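Local coordinates for protein fumarate lyase (Mesorhizobium sp., PDB 3C8T) that belongs to the fumarate lyase family of largely helical enzymes and assembles from four copies of the chain, at residues S11-D15 against K16-L20; Y337-E340 against F341-G345; D396-L400 against F401-R405; K412-E416 against E417-D421. One frame throughout, in Å; residues are numbered along the deposited sequence.

Overall arrangement
The four contacts come one after another along the chain and fall into two distant groups. Contact 1, at the start of helix 15-20, and contact 2, at the end of helix 315-344, have centres about 16 Å apart; contact 1 packs against helix 315-344 itself, both lean on helices 104-140 and 284-306 of the long helical body, and R126 of helix 104-140 binds a carboxylate of each. Contacts 3 and 4 begin helices 400-404 and 416-422 in the C-terminal family region. Their centres are about 13 Å apart and they touch through R405 and E416. About 42 Å separates the centres of contacts 2 and 3, so the first pair belongs to the long helical body and the second to a region far from it.

Contact 1. Residues S11-D15 against K16-L20; sequences SFADD and KMREL
The guanidinium group of R18 receives the carboxylate of D15 at its edge, with D15 CG in its plane, within the first turn of helix 15-20, where D14 is the N-cap. The salt bridge runs from R18 NH1 to D15 OD1 over 2.9 Å. It is one-sided in its geometry: the oxygen lies close to the guanidinium plane, whereas the nitrogen approaches from above the carboxylate, and the two planes stand 49° apart. The side chains lie alongside each other and point the same way. A bend at chi3 (73°) of R18 turns the end of its chain to the aspartate, while its CD also passes 4.2 Å from A13 CB.

At the cap itself, D14 extends its carboxylate with CG anti to the backbone N (chi1 178°), and OD1 accepts a weak bond from K16 N at 3.0 Å. The other oxygen, OD2, has stronger ties: a salt bridge to R126 of helix 104-140 and a hydrogen bond to S333 of helix 315-344. The buried capping carboxylate thus joins the new helix to two long helices of the body. M17 packs between the same two, on L122 and F329. Just before the cap, S11 OG accepts from A13 N at 2.9 Å, forming an ST turn, and the ring of F12 meets H319 of the second subunit. Regular helical bonding then begins with R18 N donating to D14 O, and E19 N follows with a 2.8 Å bond to D15 O.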
# COMPACT_ATOMS: atom_id res chain seq x y z
N SER A 11 17.92 -13.16 -7.70
CA SER A 11 16.88 -13.17 -6.69
C SER A 11 17.26 -12.36 -5.44
O SER A 11 18.41 -12.36 -5.00
CB SER A 11 16.53 -14.60 -6.30
OG SER A 11 15.58 -14.57 -5.23
N PHE A 12 16.29 -11.63 -4.90
CA PHE A 12 16.49 -11.01 -3.59
C PHE A 12 16.02 -11.89 -2.42
O PHE A 12 16.06 -11.45 -1.28
CB PHE A 12 15.86 -9.61 -3.51
CG PHE A 12 14.43 -9.56 -3.96
CD1 PHE A 12 13.96 -8.48 -4.69
CD2 PHE A 12 13.55 -10.61 -3.66
CE1 PHE A 12 12.62 -8.45 -5.13
CE2 PHE A 12 12.22 -10.58 -4.08
CZ PHE A 12 11.74 -9.50 -4.81
N ALA A 13 15.56 -13.11 -2.70
CA ALA A 13 15.08 -14.05 -1.64
C ALA A 13 16.19 -15.01 -1.15
O ALA A 13 17.05 -15.46 -1.93
CB ALA A 13 13.85 -14.82 -2.13
N ASP A 14 16.19 -15.30 0.16
CA ASP A 14 17.23 -16.13 0.79
C ASP A 14 16.80 -17.60 0.75
O ASP A 14 15.74 -17.96 1.23
CB ASP A 14 17.49 -15.67 2.23
CG ASP A 14 18.54 -16.53 2.98
OD1 ASP A 14 19.18 -17.41 2.36
OD2 ASP A 14 18.71 -16.32 4.21
N ASP A 15 17.65 -18.44 0.13
CA ASP A 15 17.40 -19.88 0.01
C ASP A 15 17.31 -20.62 1.35
O ASP A 15 16.47 -21.50 1.51
CB ASP A 15 18.49 -20.53 -0.87
CG ASP A 15 18.25 -20.28 -2.35
OD1 ASP A 15 17.30 -19.55 -2.71
OD2 ASP A 15 19.02 -20.85 -3.16
N LYS A 16 18.16 -20.25 2.31
CA LYS A 16 18.05 -20.77 3.68
C LYS A 16 16.70 -20.47 4.32
O LYS A 16 16.10 -21.31 5.02
CB LYS A 16 19.14 -20.18 4.54
CG LYS A 16 20.51 -20.69 4.20
CD LYS A 16 21.50 -20.15 5.21
CE LYS A 16 22.89 -20.76 5.01
NZ LYS A 16 23.50 -20.28 3.73
N MET A 17 16.19 -19.28 4.05
CA MET A 17 14.92 -18.85 4.57
C MET A 17 13.78 -19.51 3.80
O MET A 17 12.78 -19.87 4.37
CB MET A 17 14.88 -17.31 4.59
CG MET A 17 13.93 -16.72 5.56
SD MET A 17 14.11 -17.11 7.28
CE MET A 17 14.94 -15.62 7.89
N ARG A 18 13.97 -19.76 2.51
CA ARG A 18 13.07 -20.64 1.77
C ARG A 18 13.07 -22.13 2.24
O ARG A 18 12.02 -22.78 2.25
CB ARG A 18 13.34 -20.55 0.26
CG ARG A 18 13.03 -19.17 -0.31
CD ARG A 18 13.61 -18.97 -1.70
NE ARG A 18 12.88 -19.72 -2.72
CZ ARG A 18 13.45 -20.58 -3.57
NH1 ARG A 18 14.77 -20.78 -3.54
NH2 ARG A 18 12.71 -21.22 -4.46
N GLU A 19 14.23 -22.68 2.61
CA GLU A 19 14.24 -24.05 3.14
C GLU A 19 13.47 -24.10 4.44
O GLU A 19 12.63 -24.96 4.64
CB GLU A 19 15.66 -24.61 3.32
CG GLU A 19 15.62 -26.13 3.68
CD GLU A 19 16.99 -26.82 3.68
OE1 GLU A 19 17.38 -27.41 2.63
OE2 GLU A 19 17.69 -26.77 4.73
N LEU A 20 13.75 -23.14 5.32
CA LEU A 20 12.98 -22.96 6.53
C LEU A 20 11.43 -22.93 6.41
O LEU A 20 10.75 -23.48 7.26
CB LEU A 20 13.45 -21.71 7.22
CG LEU A 20 12.63 -21.39 8.45
CD1 LEU A 20 12.78 -22.49 9.53
CD2 LEU A 20 13.02 -20.00 8.95

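Contact 2. Residues Y337-E340 against F341-G345; sequences YQAE and FMLGG
Y337 and F341, one turn apart on the last turns of helix 315-344, send their rings out on the same exposed side of the helix. Each has CG anti to its own nitrogen (chi1 171° and 174°), and the side chains cross obliquely. Their meeting is loose: Y337 OH comes no nearer than 4.1 Å to F341 CD1, and Y337 CZ lies 4.3 Å from F341 CB. F341 also brings its ring edge near Q338 O.

A339 and L343 form the corresponding pair on the buried side. The leucine places CG beside its backbone N (chi1 -69°), which lays CD1 back along the helix, 4.2 Å from A339 CB. L343 continues onto L134 and L137 of helix 104-140, and A339 onto L245 of helix 229-255. M342 runs into the bundle and bends at its thioether, where it packs on L248 and I252 of that helix.

E340 keeps its chain extended beyond CG, carrying OE2 to a salt bridge with R126; Q338 curls so that OE1 meets S285. The backbone closes with L343 N to A339 O at 2.9 Å and G344 N to E340 O, also 2.9 Å but more bent, before G345 leaves helical geometry. The division implies that apolar packing seats this helix end in the bundle, while the polar ends of Q338 and E340 find partners, S285 and R126, on neighbouring helices.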
# COMPACT_ATOMS: atom_id res chain seq x y z
N TYR A 337 21.31 -10.24 3.41
CA TYR A 337 22.50 -10.93 2.92
C TYR A 337 23.24 -10.12 1.83
O TYR A 337 24.49 -10.05 1.81
CB TYR A 337 22.25 -12.40 2.46
CG TYR A 337 23.51 -12.90 1.80
CD1 TYR A 337 23.62 -12.93 0.41
CD2 TYR A 337 24.66 -13.19 2.58
CE1 TYR A 337 24.83 -13.29 -0.22
CE2 TYR A 337 25.86 -13.57 1.97
CZ TYR A 337 25.94 -13.61 0.58
OH TYR A 337 27.12 -13.94 -0.03
N GLN A 338 22.48 -9.52 0.93
CA GLN A 338 23.07 -8.64 -0.10
C GLN A 338 23.82 -7.47 0.55
O GLN A 338 24.92 -7.15 0.11
CB GLN A 338 22.01 -8.10 -1.06
CG GLN A 338 21.46 -9.15 -2.01
CD GLN A 338 22.57 -9.85 -2.80
OE1 GLN A 338 23.47 -9.20 -3.31
NE2 GLN A 338 22.52 -11.16 -2.87
N ALA A 339 23.26 -6.90 1.61
CA ALA A 339 23.93 -5.81 2.37
C ALA A 339 25.19 -6.27 3.11
O ALA A 339 26.20 -5.55 3.06
CB ALA A 339 22.99 -5.14 3.32
N GLU A 340 25.14 -7.42 3.78
CA GLU A 340 26.35 -8.06 4.39
C GLU A 340 27.51 -8.14 3.37
O GLU A 340 28.64 -7.79 3.65
CB GLU A 340 26.08 -9.52 4.86
CG GLU A 340 25.27 -9.75 6.12
CD GLU A 340 25.05 -11.26 6.37
OE1 GLU A 340 25.99 -11.93 6.85
OE2 GLU A 340 23.93 -11.77 6.10
N PHE A 341 27.20 -8.67 2.20
CA PHE A 341 28.16 -8.89 1.15
C PHE A 341 28.72 -7.57 0.60
O PHE A 341 29.93 -7.41 0.49
CB PHE A 341 27.50 -9.68 0.02
CG PHE A 341 28.36 -9.83 -1.19
CD1 PHE A 341 29.39 -10.78 -1.20
CD2 PHE A 341 28.13 -9.07 -2.32
CE1 PHE A 341 30.21 -10.93 -2.33
CE2 PHE A 341 28.95 -9.21 -3.45
CZ PHE A 341 29.99 -10.15 -3.44
N MET A 342 27.82 -6.63 0.29
CA MET A 342 28.18 -5.37 -0.32
C MET A 342 29.01 -4.51 0.62
O MET A 342 30.03 -3.96 0.22
CB MET A 342 26.94 -4.62 -0.84
CG MET A 342 27.16 -3.12 -1.22
SD MET A 342 25.63 -2.37 -1.81
CE MET A 342 24.75 -2.00 -0.25
N LEU A 343 28.56 -4.40 1.86
CA LEU A 343 29.19 -3.56 2.88
C LEU A 343 30.47 -4.19 3.39
O LEU A 343 31.43 -3.47 3.76
CB LEU A 343 28.24 -3.31 4.07
CG LEU A 343 27.03 -2.43 3.74
CD1 LEU A 343 25.95 -2.54 4.85
CD2 LEU A 343 27.47 -0.96 3.48
N GLY A 344 30.49 -5.52 3.43
CA GLY A 344 31.66 -6.24 3.83
C GLY A 344 32.81 -6.00 2.87
O GLY A 344 33.96 -5.83 3.31
N GLY A 345 32.53 -5.98 1.56
CA GLY A 345 33.56 -5.73 0.54
C GLY A 345 33.48 -4.38 -0.16
O GLY A 345 34.07 -4.20 -1.23

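Contact 3. Residues D396-L400 against F401-R405; sequences DKTGL and FEVLR
L400 and L404 meet side chain to side chain in the single short turn of helix 400-404, the closest approach being L400 CG to L404 CD1 at 3.6 Å. The two run at a slant to each other: L400 holds CG anti to its nitrogen (chi1 -179°), while L404 places its own beside the backbone N (chi1 -65°), bringing the branched ends together. A second apolar touch joins the preceding loop to the helix, T398 CG2 resting 3.6 Å from V403 CG2, and T398 OG1 lies across E402 CB.

Beneath these side chains, L404 N donates to L400 O in a nearly straight bond of 2.9 Å. V403 N reaches G399 O, at the N-cap position, and makes a weaker second bond to L400 O. Farther back, K397 with its positive phi is the C-prime residue of the Schellman motif that ends helix 379-395, so the chain turns from one helix to the next within a few residues; L400 and V403 then pack back on C390 and A393.

On the outer side R405 lays its guanidinium face near F401 CE2 and binds E416 through NE. Its NH1 meets the syn lone pair of E402 OE2 at 2.8 Å.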
# COMPACT_ATOMS: atom_id res chain seq x y z
N ASP A 396 32.12 34.37 -11.57
CA ASP A 396 33.46 34.59 -12.12
C ASP A 396 34.22 33.29 -12.35
O ASP A 396 35.44 33.29 -12.60
CB ASP A 396 34.24 35.46 -11.16
CG ASP A 396 34.76 36.72 -11.81
OD1 ASP A 396 34.23 37.13 -12.88
OD2 ASP A 396 35.71 37.32 -11.23
N LYS A 397 33.48 32.18 -12.27
CA LYS A 397 34.03 30.83 -12.35
C LYS A 397 35.44 30.69 -11.74
O LYS A 397 36.35 30.05 -12.32
CB LYS A 397 33.93 30.29 -13.80
N THR A 398 35.62 31.28 -10.55
CA THR A 398 36.86 31.12 -9.76
C THR A 398 36.57 30.61 -8.32
O THR A 398 35.40 30.49 -7.91
CB THR A 398 37.66 32.44 -9.75
OG1 THR A 398 38.95 32.22 -9.15
CG2 THR A 398 36.91 33.56 -9.02
N GLY A 399 37.63 30.31 -7.56
CA GLY A 399 37.49 29.86 -6.17
C GLY A 399 37.09 30.95 -5.16
O GLY A 399 37.36 32.15 -5.35
N LEU A 400 36.46 30.54 -4.08
CA LEU A 400 36.07 31.49 -3.06
C LEU A 400 37.25 32.27 -2.44
O LEU A 400 37.11 33.48 -2.20
CB LEU A 400 35.19 30.84 -1.98
CG LEU A 400 34.68 31.76 -0.85
CD1 LEU A 400 33.74 32.87 -1.34
CD2 LEU A 400 34.07 30.96 0.28
N PHE A 401 38.38 31.60 -2.18
CA PHE A 401 39.56 32.29 -1.61
C PHE A 401 40.04 33.45 -2.51
O PHE A 401 40.31 34.55 -2.01
CB PHE A 401 40.76 31.36 -1.32
CG PHE A 401 42.06 32.12 -1.04
CD1 PHE A 401 42.24 32.80 0.16
CD2 PHE A 401 43.08 32.19 -2.02
CE1 PHE A 401 43.40 33.55 0.41
CE2 PHE A 401 44.25 32.93 -1.78
CZ PHE A 401 44.41 33.61 -0.56
N GLU A 402 40.12 33.17 -3.82
CA GLU A 402 40.54 34.17 -4.78
C GLU A 402 39.58 35.38 -4.88
O GLU A 402 40.00 36.46 -5.24
CB GLU A 402 40.81 33.59 -6.18
CG GLU A 402 41.84 32.41 -6.30
CD GLU A 402 43.28 32.69 -5.77
OE1 GLU A 402 44.05 31.68 -5.64
OE2 GLU A 402 43.67 33.86 -5.52
N VAL A 403 38.31 35.20 -4.54
CA VAL A 403 37.39 36.34 -4.48
C VAL A 403 37.57 37.08 -3.15
O VAL A 403 37.80 38.30 -3.14
CB VAL A 403 35.92 35.93 -4.68
CG1 VAL A 403 34.98 37.12 -4.54
CG2 VAL A 403 35.72 35.29 -6.07
N LEU A 404 37.55 36.33 -2.04
CA LEU A 404 37.56 36.93 -0.69
C LEU A 404 38.81 37.74 -0.34
O LEU A 404 38.74 38.74 0.39
CB LEU A 404 37.32 35.87 0.41
CG LEU A 404 35.95 35.17 0.44
CD1 LEU A 404 35.94 34.15 1.58
CD2 LEU A 404 34.77 36.16 0.53
N ARG A 405 39.93 37.29 -0.88
CA ARG A 405 41.23 37.92 -0.67
C ARG A 405 41.29 39.35 -1.20
O ARG A 405 42.13 40.14 -0.74
CB ARG A 405 42.32 37.08 -1.37
CG ARG A 405 42.55 37.47 -2.84
CD ARG A 405 43.61 36.62 -3.52
NE ARG A 405 44.94 36.72 -2.92
CZ ARG A 405 45.99 36.01 -3.33
NH1 ARG A 405 45.88 35.15 -4.34
NH2 ARG A 405 47.17 36.17 -2.71

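Contact 4. Residues K412-E416 against E417-D421; sequences KPLGE and EALRD
L414 and L419 make the compact side of this helix-to-helix turn, crossing at about a right angle with L414 CD1 3.9 Å from L419 CD2. The turn passes from helix 408-414 to helix 416-422 through G415, which has positive phi and is also the N-cap residue of the second helix. Both leucines lean inward: L414 onto V369 and H376 of helix 366-377, L419 onto F401 and L404. Close by, A418 CB sits 3.2 Å from L414 O. The first helical bonds follow, L419 N to G415 O at 3.1 Å and a straighter one from R420 N to E416 O.

Water takes over on the looser side. One molecule bridges the break between the helices, donating to L414 O and accepting from A418 N at 2.9 Å, a link that the direct backbone bonds do not supply. E416 and R420 are likewise joined through solvent: their charged ends, E416 OE1 and R420 NH2, remain 4.3 Å apart, beyond a salt bridge, and E416 OE2 is instead bound by R405. R420 is extended from CG to NE, which carries the guanidinium past E416, beside F401, with a second water in its plane. That water accepts from R420 NE at 2.7 Å and donates to E416 OE1 at 2.8 Å.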
# COMPACT_ATOMS: atom_id res chain seq x y z
N LYS A 412 41.26 42.00 5.46
CA LYS A 412 41.98 42.75 6.52
C LYS A 412 41.66 42.23 7.93
O LYS A 412 42.59 41.93 8.70
CB LYS A 412 41.80 44.28 6.38
N PRO A 413 40.36 42.12 8.30
CA PRO A 413 40.16 41.54 9.64
C PRO A 413 40.69 40.09 9.82
O PRO A 413 41.22 39.77 10.88
CB PRO A 413 38.63 41.61 9.85
CG PRO A 413 38.06 41.80 8.48
CD PRO A 413 39.09 42.49 7.66
N LEU A 414 40.55 39.24 8.81
CA LEU A 414 40.93 37.82 8.94
C LEU A 414 42.42 37.52 8.59
O LEU A 414 43.07 36.71 9.28
CB LEU A 414 39.98 36.95 8.11
CG LEU A 414 38.53 36.94 8.60
CD1 LEU A 414 37.68 35.93 7.81
CD2 LEU A 414 38.46 36.66 10.13
N GLY A 415 42.94 38.17 7.54
CA GLY A 415 44.28 37.88 7.07
C GLY A 415 44.13 36.79 6.02
O GLY A 415 43.26 35.93 6.13
N GLU A 416 44.99 36.84 5.01
CA GLU A 416 44.99 35.90 3.90
C GLU A 416 45.31 34.46 4.29
O GLU A 416 44.76 33.53 3.69
CB GLU A 416 45.99 36.33 2.84
CG GLU A 416 45.34 37.01 1.65
CD GLU A 416 46.25 37.02 0.42
OE1 GLU A 416 47.23 36.25 0.37
OE2 GLU A 416 45.97 37.80 -0.51
N GLU A 417 46.21 34.28 5.26
CA GLU A 417 46.56 32.93 5.71
C GLU A 417 45.29 32.28 6.31
O GLU A 417 44.88 31.21 5.89
CB GLU A 417 47.70 32.99 6.74
CG GLU A 417 48.41 31.62 6.96
CD GLU A 417 49.23 31.15 5.73
OE1 GLU A 417 49.57 29.94 5.66
OE2 GLU A 417 49.55 31.98 4.84
N ALA A 418 44.67 32.95 7.28
CA ALA A 418 43.38 32.50 7.83
C ALA A 418 42.33 32.20 6.72
O ALA A 418 41.63 31.20 6.81
CB ALA A 418 42.83 33.53 8.83
N LEU A 419 42.25 33.05 5.69
CA LEU A 419 41.32 32.82 4.56
C LEU A 419 41.59 31.52 3.79
O LEU A 419 40.64 30.78 3.47
CB LEU A 419 41.27 34.02 3.59
CG LEU A 419 40.41 35.21 4.05
CD1 LEU A 419 40.50 36.36 3.05
CD2 LEU A 419 38.93 34.75 4.28
N ARG A 420 42.87 31.27 3.50
CA ARG A 420 43.33 29.99 2.96
C ARG A 420 42.91 28.79 3.83
O ARG A 420 42.38 27.82 3.31
CB ARG A 420 44.86 29.96 2.80
CG ARG A 420 45.33 30.85 1.75
CD ARG A 420 46.80 30.71 1.58
NE ARG A 420 47.26 31.66 0.57
CZ ARG A 420 47.16 31.46 -0.74
NH1 ARG A 420 46.63 30.33 -1.23
NH2 ARG A 420 47.62 32.39 -1.55
N ASP A 421 43.13 28.88 5.14
CA ASP A 421 42.72 27.83 6.09
C ASP A 421 41.17 27.60 6.11
O ASP A 421 40.69 26.47 6.04
CB ASP A 421 43.25 28.17 7.49
CG ASP A 421 44.80 28.06 7.60
OD1 ASP A 421 45.41 27.45 6.67
OD2 ASP A 421 45.39 28.58 8.59
O HOH W 1 45.63 35.20 8.75
O HOH W 2 48.51 33.97 1.27